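Local coordinates for amidohydrolase (Mycoplasma synoviae, PDB 3OVG), which hydrolyses phosphorylated furanose lactones such as D-xylono-1,4-lactone 5-phosphate with the help of two zinc ions in each subunit, at residues F106-K109 and Y110-W113; R282-G285 and L286-G289. All blocks are in the same frame, centred on the assembly; numbering follows the deposited sequence.

Overall arrangement
Both interactions are local turns of one phosphotriesterase-family barrel, about 34 Å apart centre to centre, with nearest atoms about 17 Å apart. They share no secondary-structure element. Interaction 1 lies in the loop leading from strand 94-97 to helix 113-116 and is built around the carboxylate and carbonyl of D108, just before S112 caps helix 113-116. Interaction 2 does the reverse, closing helix 282-287 through its carbonyls and a glycine of positive phi. Each is partly buried and touches a different neighbouring subunit of the hexameric assembly, the second by interaction 1 and the third by interaction 2. The first combines a carboxylate and a main-chain carbonyl as acceptors, whereas in the second the acceptors are main-chain carbonyls.

Interaction 1: residues F106-K109 and Y110-W113; sequences FYDK and YSSW
D108 OD1 is gripped by two backbone amides of the turn that follows it. Y110 N reaches D108 OD1 at 2.8 Å, nearly in line with the carboxylate C-O bond, whereas S111 N, 3.0 Å from D108 OD1, comes from above the carboxylate plane, 40° out of it. With CG anti to the backbone N (chi1 -170°), the carboxylate swings forward over the turn, where both N-H groups meet it. This is an Asx turn, continued by a main-chain bond from S112 N to D108 O (3.1 Å). The other carboxylate oxygen, OD2, is held by the backbone N of G34 in the second subunit, so the D108 carboxylate bridges its own turn and the second subunit. S112 OG makes a weak bond to D108 O at 2.9 Å. S112 is the N-cap residue of helix 113-116, its OG bonded to A115 N, and Y107 CB packs against S112 OG at 3.8 Å. The K109 chain runs alongside Y110, pointing the same way. K109 CG sits over one face of the Y110 ring, 3.9 Å from its centroid and 13° off the normal, in a CH-pi contact, while D108 OD1 lies at the ring edge. Bends at chi3 and chi4 then carry K109 NZ to a weak bond with Y110 OH (3.3 Å).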
loop_
_atom_site.group_PDB
_atom_site.type_symbol
_atom_site.label_atom_id
_atom_site.label_comp_id
_atom_site.label_asym_id
_atom_site.label_seq_id
_atom_site.Cartn_x
_atom_site.Cartn_y
_atom_site.Cartn_z
ATOM N N PHE A 106 -12.287 -16.044 -0.210
ATOM C CA PHE A 106 -11.768 -16.538 1.072
ATOM C C PHE A 106 -11.200 -17.956 1.039
ATOM O O PHE A 106 -10.901 -18.518 2.087
ATOM C CB PHE A 106 -12.828 -16.441 2.168
ATOM C CG PHE A 106 -13.222 -15.040 2.490
ATOM C CD1 PHE A 106 -12.279 -14.026 2.480
ATOM C CD2 PHE A 106 -14.529 -14.725 2.809
ATOM C CE1 PHE A 106 -12.635 -12.719 2.785
ATOM C CE2 PHE A 106 -14.889 -13.427 3.125
ATOM C CZ PHE A 106 -13.937 -12.415 3.110
ATOM N N TYR A 107 -11.048 -18.518 -0.159
ATOM C CA TYR A 107 -10.455 -19.844 -0.322
ATOM C C TYR A 107 -9.379 -19.842 -1.411
ATOM O O TYR A 107 -9.612 -19.397 -2.535
ATOM C CB TYR A 107 -11.532 -20.873 -0.698
ATOM C CG TYR A 107 -12.612 -20.949 0.341
ATOM C CD1 TYR A 107 -13.693 -20.111 0.263
ATOM C CD2 TYR A 107 -12.510 -21.809 1.427
ATOM C CE1 TYR A 107 -14.658 -20.137 1.197
ATOM C CE2 TYR A 107 -13.478 -21.841 2.399
ATOM C CZ TYR A 107 -14.567 -20.998 2.258
ATOM O OH TYR A 107 -15.594 -20.966 3.172
ATOM N N ASP A 108 -8.211 -20.369 -1.100
ATOM C CA ASP A 108 -7.171 -20.493 -2.115
ATOM C C ASP A 108 -7.682 -21.228 -3.359
ATOM O O ASP A 108 -8.016 -22.408 -3.279
ATOM C CB ASP A 108 -5.990 -21.269 -1.539
ATOM C CG ASP A 108 -4.803 -21.214 -2.445
ATOM O OD1 ASP A 108 -4.894 -21.755 -3.564
ATOM O OD2 ASP A 108 -3.803 -20.587 -2.045
ATOM N N LYS A 109 -7.715 -20.567 -4.512
ATOM C CA LYS A 109 -8.331 -21.177 -5.690
ATOM C C LYS A 109 -7.533 -22.319 -6.276
ATOM O O LYS A 109 -8.036 -23.052 -7.109
ATOM C CB LYS A 109 -8.579 -20.166 -6.796
ATOM C CG LYS A 109 -7.326 -19.763 -7.536
ATOM C CD LYS A 109 -7.656 -18.871 -8.757
ATOM C CE LYS A 109 -6.599 -17.801 -8.939
ATOM N NZ LYS A 109 -6.432 -17.463 -10.391
ATOM N N TYR A 110 -6.290 -22.472 -5.854
ATOM C CA TYR A 110 -5.468 -23.524 -6.425
ATOM C C TYR A 110 -5.517 -24.795 -5.598
ATOM O O TYR A 110 -5.568 -25.890 -6.135
ATOM C CB TYR A 110 -4.006 -23.061 -6.566
ATOM C CG TYR A 110 -3.818 -21.830 -7.430
ATOM C CD1 TYR A 110 -3.819 -21.927 -8.835
ATOM C CD2 TYR A 110 -3.642 -20.577 -6.854
ATOM C CE1 TYR A 110 -3.646 -20.803 -9.640
ATOM C CE2 TYR A 110 -3.468 -19.428 -7.661
ATOM C CZ TYR A 110 -3.476 -19.562 -9.052
ATOM O OH TYR A 110 -3.310 -18.446 -9.850
ATOM N N SER A 111 -5.491 -24.651 -4.284
ATOM C CA SER A 111 -5.160 -25.779 -3.413
ATOM C C SER A 111 -6.112 -25.985 -2.220
ATOM O O SER A 111 -5.959 -26.945 -1.482
ATOM C CB SER A 111 -3.761 -25.569 -2.860
ATOM O OG SER A 111 -3.707 -24.283 -2.233
ATOM N N SER A 112 -7.072 -25.084 -2.031
ATOM C CA SER A 112 -8.023 -25.209 -0.940
ATOM C C SER A 112 -8.886 -26.464 -1.148
ATOM O O SER A 112 -9.040 -26.912 -2.266
ATOM C CB SER A 112 -8.934 -23.988 -0.921
ATOM O OG SER A 112 -9.945 -24.132 -1.888
ATOM N N TRP A 113 -9.492 -26.997 -0.087
ATOM C CA TRP A 113 -10.312 -28.211 -0.246
ATOM C C TRP A 113 -11.573 -27.943 -1.092
ATOM O O TRP A 113 -12.055 -28.830 -1.809
ATOM C CB TRP A 113 -10.633 -28.881 1.107
ATOM C CG TRP A 113 -11.707 -28.227 1.974
ATOM C CD1 TRP A 113 -11.726 -26.940 2.471
ATOM C CD2 TRP A 113 -12.892 -28.858 2.465
ATOM N NE1 TRP A 113 -12.862 -26.744 3.234
ATOM C CE2 TRP A 113 -13.585 -27.909 3.246
ATOM C CE3 TRP A 113 -13.434 -30.149 2.326
ATOM C CZ2 TRP A 113 -14.789 -28.211 3.880
ATOM C CZ3 TRP A 113 -14.615 -30.443 2.968
ATOM C CH2 TRP A 113 -15.283 -29.479 3.733
#

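Interaction 2: residues R282-G285 and L286-G289; sequences RNYG and LTKG
At the edge of the Y284 ring, near its plane, lies T287 OG1, while the R282 guanidinium is approached obliquely by L286 CD2, with R282 NH2 to L286 CD2 at 3.8 Å. R282 and L286 run side by side in the same direction, one turn apart. The guanidinium forms salt bridges outside the turn, with E57 of the same chain and E351 of the third subunit, whose L352 packs on L286. Close by, N283 OD1 is 4.1 Å from the same methyl, CD2 of L286, and its amide ND2 is held by E54 and E57 on helix 48-60. T287 carries the shortest polar bond: T287 OG1 donates to Y284 O at 2.6 Å, in the carbonyl plane and on a lone pair. A chi1 of 72°, which sets OG1 between the backbone N and the carbonyl carbon, turns the hydroxyl back onto that preceding carbonyl. The same rotation lays T287 CG2 against N283 O, 3.5 Å away. Regular helical bonds run from L286 N to R282 O and from T287 N to N283 O. K288 N then shifts its main bond to G285 O (2.8 Å), meeting it from above the carbonyl plane, and keeps a weak one to Y284 O. Y284 packs beside the substrate-binding residue I278, and its OH is held by the backbone of N47 and F29. At the end of helix 282-287, G289 N bonds to L286 O and K290 N returns to G285 O, with G289 as the C-prime residue of a Schellman motif.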
loop_
_atom_site.group_PDB
_atom_site.type_symbol
_atom_site.label_atom_id
_atom_site.label_comp_id
_atom_site.label_asym_id
_atom_site.label_seq_id
_atom_site.Cartn_x
_atom_site.Cartn_y
_atom_site.Cartn_z
ATOM N N ARG A 282 -22.531 -2.956 20.611
ATOM C CA ARG A 282 -22.378 -1.984 21.684
ATOM C C ARG A 282 -21.321 -2.437 22.696
ATOM O O ARG A 282 -20.394 -1.705 23.003
ATOM C CB ARG A 282 -23.698 -1.777 22.413
ATOM C CG ARG A 282 -23.689 -0.538 23.308
ATOM C CD ARG A 282 -25.042 -0.325 24.011
ATOM N NE ARG A 282 -25.150 -1.120 25.247
ATOM C CZ ARG A 282 -24.603 -0.769 26.404
ATOM N NH1 ARG A 282 -24.738 -1.537 27.479
ATOM N NH2 ARG A 282 -23.922 0.362 26.485
ATOM N N ASN A 283 -21.472 -3.658 23.195
ATOM C CA ASN A 283 -20.576 -4.152 24.237
ATOM C C ASN A 283 -19.155 -4.387 23.737
ATOM O O ASN A 283 -18.204 -3.996 24.369
ATOM C CB ASN A 283 -21.202 -5.358 24.961
ATOM C CG ASN A 283 -22.291 -4.932 25.930
ATOM O OD1 ASN A 283 -21.996 -4.441 27.035
ATOM N ND2 ASN A 283 -23.554 -5.089 25.523
ATOM N N TYR A 284 -19.013 -4.978 22.563
ATOM C CA TYR A 284 -17.712 -4.964 21.877
ATOM C C TYR A 284 -17.130 -3.546 21.708
ATOM O O TYR A 284 -15.917 -3.317 21.924
ATOM C CB TYR A 284 -17.829 -5.666 20.520
ATOM C CG TYR A 284 -17.479 -7.148 20.500
ATOM C CD1 TYR A 284 -16.196 -7.582 20.826
ATOM C CD2 TYR A 284 -18.419 -8.103 20.112
ATOM C CE1 TYR A 284 -15.845 -8.931 20.778
ATOM C CE2 TYR A 284 -18.098 -9.462 20.070
ATOM C CZ TYR A 284 -16.793 -9.868 20.392
ATOM O OH TYR A 284 -16.442 -11.198 20.330
ATOM N N GLY A 285 -17.959 -2.587 21.293
ATOM C CA GLY A 285 -17.494 -1.199 21.223
ATOM C C GLY A 285 -16.860 -0.732 22.548
ATOM O O GLY A 285 -15.781 -0.129 22.584
ATOM N N LEU A 286 -17.514 -1.035 23.656
ATOM C CA LEU A 286 -17.020 -0.592 24.941
ATOM C C LEU A 286 -15.625 -1.151 25.237
ATOM O O LEU A 286 -14.777 -0.458 25.807
ATOM C CB LEU A 286 -18.007 -0.994 26.033
ATOM C CG LEU A 286 -18.995 0.009 26.654
ATOM C CD1 LEU A 286 -19.234 1.283 25.876
ATOM C CD2 LEU A 286 -20.296 -0.692 27.073
ATOM N N THR A 287 -15.379 -2.404 24.857
ATOM C CA THR A 287 -14.035 -2.991 25.036
ATOM C C THR A 287 -12.994 -2.208 24.255
ATOM O O THR A 287 -11.790 -2.244 24.571
ATOM C CB THR A 287 -13.964 -4.493 24.631
ATOM O OG1 THR A 287 -14.041 -4.645 23.205
ATOM C CG2 THR A 287 -15.089 -5.291 25.300
ATOM N N LYS A 288 -13.428 -1.514 23.207
ATOM C CA LYS A 288 -12.488 -0.724 22.445
ATOM C C LYS A 288 -12.519 0.738 22.862
ATOM O O LYS A 288 -11.975 1.576 22.168
ATOM C CB LYS A 288 -12.766 -0.852 20.949
ATOM C CG LYS A 288 -12.559 -2.283 20.414
ATOM C CD LYS A 288 -11.166 -2.828 20.779
ATOM C CE LYS A 288 -10.078 -2.285 19.864
ATOM N NZ LYS A 288 -8.907 -3.245 19.829
ATOM N N GLY A 289 -13.183 1.060 23.969
ATOM C CA GLY A 289 -13.208 2.442 24.416
ATOM C C GLY A 289 -14.124 3.338 23.601
ATOM O O GLY A 289 -13.900 4.531 23.552
#